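Local coordinates for protein inositol 2-dehydrogenase/D-chiro-inositol 3-dehydrogenase (PDB 4MJL) that oxidises myo-inositol and D-chiro-inositol to their keto forms, using NAD as hydride acceptor, at residues Thr107-Ala112 and Val135-Arg140. Numbering follows the deposited sequence.
Sequences TEKPLA and VGFMRR. With NAD (nicotinamide-adenine-dinucleotide), chain E.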
# COMPACT_ATOMS: atom_id res chain seq x y z
N THR A 107 30.05 17.28 16.61
CA THR A 107 29.55 16.96 17.94
C THR A 107 28.21 16.28 17.80
O THR A 107 27.38 16.72 17.02
CB THR A 107 29.41 18.21 18.85
OG1 THR A 107 28.95 17.81 20.14
CG2 THR A 107 28.52 19.22 18.26
N GLU A 108 28.02 15.20 18.53
CA GLU A 108 26.70 14.61 18.57
C GLU A 108 25.77 15.63 19.19
O GLU A 108 26.22 16.56 19.90
CB GLU A 108 26.72 13.32 19.39
CG GLU A 108 26.82 12.04 18.54
CD GLU A 108 25.75 12.01 17.44
OE1 GLU A 108 24.70 12.69 17.56
OE2 GLU A 108 25.98 11.28 16.46
N LYS A 109 24.46 15.46 18.98
CA LYS A 109 23.50 16.26 19.69
C LYS A 109 23.58 15.89 21.17
O LYS A 109 23.98 14.77 21.49
CB LYS A 109 22.09 16.05 19.10
CG LYS A 109 21.63 14.64 19.09
CD LYS A 109 21.07 14.37 20.46
CE LYS A 109 20.10 13.29 20.38
NZ LYS A 109 20.05 12.55 21.72
N PRO A 110 23.25 16.85 22.06
CA PRO A 110 22.90 18.25 21.78
C PRO A 110 24.18 19.12 21.62
O PRO A 110 25.27 18.64 22.02
CB PRO A 110 22.18 18.66 23.07
CG PRO A 110 22.86 17.89 24.08
CD PRO A 110 23.13 16.55 23.50
N LEU A 111 24.06 20.32 21.09
CA LEU A 111 25.26 21.16 21.03
C LEU A 111 25.69 21.44 22.49
O LEU A 111 26.88 21.50 22.82
CB LEU A 111 24.97 22.42 20.32
CG LEU A 111 26.16 23.38 20.28
CD1 LEU A 111 27.30 22.80 19.42
CD2 LEU A 111 25.55 24.61 19.73
N ALA A 112 24.69 21.54 23.37
CA ALA A 112 24.88 21.76 24.79
C ALA A 112 23.53 21.45 25.44
O ALA A 112 22.50 21.48 24.77
CB ALA A 112 25.17 23.19 25.03
N VAL A 135 26.69 19.46 13.86
CA VAL A 135 26.01 18.80 14.99
C VAL A 135 25.29 17.57 14.42
O VAL A 135 24.72 17.66 13.33
CB VAL A 135 25.03 19.76 15.66
CG1 VAL A 135 24.35 19.08 16.83
CG2 VAL A 135 25.78 21.02 16.12
N GLY A 136 25.30 16.45 15.14
CA GLY A 136 24.76 15.17 14.66
C GLY A 136 23.25 14.96 14.51
O GLY A 136 22.73 13.92 14.90
N PHE A 137 22.55 15.93 13.97
CA PHE A 137 21.13 15.75 13.64
C PHE A 137 20.95 14.98 12.31
O PHE A 137 20.77 15.57 11.25
CB PHE A 137 20.42 17.09 13.57
CG PHE A 137 20.28 17.76 14.93
CD1 PHE A 137 19.57 17.14 15.94
CD2 PHE A 137 20.84 19.00 15.15
CE1 PHE A 137 19.42 17.77 17.20
CE2 PHE A 137 20.68 19.64 16.38
CZ PHE A 137 20.00 19.02 17.41
N MET A 138 20.96 13.65 12.41
CA MET A 138 21.04 12.81 11.22
C MET A 138 19.76 12.74 10.40
O MET A 138 19.79 12.25 9.30
CB MET A 138 21.48 11.39 11.59
CG MET A 138 20.36 10.46 12.15
SD MET A 138 19.74 11.05 13.74
CE MET A 138 18.32 9.94 13.99
N ARG A 139 18.61 13.14 10.96
CA ARG A 139 17.34 12.95 10.23
C ARG A 139 17.44 13.61 8.86
O ARG A 139 16.83 13.16 7.92
CB ARG A 139 16.16 13.58 10.97
CG ARG A 139 15.76 12.88 12.27
CD ARG A 139 14.92 11.65 11.97
NE ARG A 139 14.27 11.14 13.19
CZ ARG A 139 13.09 11.56 13.63
NH1 ARG A 139 12.38 12.48 12.96
NH2 ARG A 139 12.59 11.03 14.73
N ARG A 140 18.18 14.72 8.78
CA ARG A 140 18.24 15.50 7.55
C ARG A 140 18.88 14.68 6.44
O ARG A 140 18.73 15.01 5.27
CB ARG A 140 19.10 16.75 7.78
CG ARG A 140 18.44 17.71 8.75
CD ARG A 140 19.10 19.09 8.59
NE ARG A 140 18.76 19.94 9.73
CZ ARG A 140 19.02 21.24 9.75
NH1 ARG A 140 19.58 21.80 8.69
NH2 ARG A 140 18.70 21.95 10.80
PA NAD E . 27.40 6.47 26.56
O1A NAD E . 27.17 6.82 27.95
O2A NAD E . 27.46 5.13 26.17
O5B NAD E . 28.85 6.92 26.19
C5B NAD E . 29.42 8.09 26.61
C4B NAD E . 30.93 7.92 26.80
O4B NAD E . 31.45 9.18 27.09
C3B NAD E . 31.30 7.10 28.03
O3B NAD E . 32.24 6.12 27.73
C2B NAD E . 31.75 8.14 29.04
O2B NAD E . 32.68 7.68 30.00
C1B NAD E . 32.40 9.11 28.14
N9A NAD E . 32.55 10.44 28.70
C8A NAD E . 31.69 11.04 29.46
N7A NAD E . 32.06 12.27 29.74
C5A NAD E . 33.22 12.46 29.15
C6A NAD E . 34.19 13.52 29.07
N6A NAD E . 34.02 14.67 29.65
N1A NAD E . 35.24 13.32 28.30
C2A NAD E . 35.48 12.20 27.72
N3A NAD E . 34.66 11.19 27.77
C4A NAD E . 33.53 11.26 28.47
O3 NAD E . 26.45 7.41 25.74
PN NAD E . 26.13 7.42 24.17
O1N NAD E . 24.86 6.75 23.96
O2N NAD E . 27.24 6.85 23.58
O5D NAD E . 25.88 8.90 23.94
C5D NAD E . 26.93 9.78 23.62
C4D NAD E . 26.42 11.04 22.97
O4D NAD E . 25.87 10.67 21.74
C3D NAD E . 25.29 11.64 23.73
O3D NAD E . 25.41 13.00 23.57
C2D NAD E . 24.05 11.15 23.00
O2D NAD E . 23.10 12.12 23.18
C1D NAD E . 24.56 11.12 21.58
N1N NAD E . 23.77 10.24 20.72
C2N NAD E . 23.20 10.70 19.63
C3N NAD E . 22.43 9.89 18.84
C7N NAD E . 21.78 10.38 17.58
O7N NAD E . 20.88 9.79 17.16
N7N NAD E . 22.26 11.46 17.04
C4N NAD E . 22.32 8.56 19.17
C5N NAD E . 22.94 8.10 20.31
C6N NAD E . 23.65 8.99 21.07
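With chi1 at -179°, Val135 swings CG1 away from its own amide and against Lys109 CA, which leaves CG2 to meet Thr107 CG2 at 3.9 Å and Leu111 CD1 on another side. The backbone of Lys109 sets its CB obliquely at the Phe137 ring, 3.7 Å from CE1, while chi1 of 57° and a bend at chi2 send CG and the amine off toward the cofactor, where NZ reaches the ribose O2D only weakly. Between the backbones, Gly136 N donates to Thr107 O at 2.8 Å, and Val135 CA-H adds a weaker contact to the same oxygen.

Beyond this pairing the two loops share the nicotinamide. Its amide nitrogen N7N gives Glu108 OE1 a bond of 2.8 Å and reaches Gly136 O only weakly. OE1 also accepts from Lys109 N, on its anti side, and His29 holds OE2, fixing the carboxylate from both ends. Replacing Glu108 with an alanine is likely to cost the carboxamide its short bond, leaving the weak one to Gly136 O, and to leave His29 without this partner. Lys109 O takes the ribose hydroxyl O3D at 3.1 Å, just ahead of the cis peptide to Pro110. Loops leaving the C-terminal ends of neighbouring parallel strands, here 104-107 and 133-135, to receive the nicotinamide riboside are the hallmark of a Rossmann-fold NAD site, and the Glu-Lys-Pro sequence is characteristic of the Gfo/Idh/MocA family.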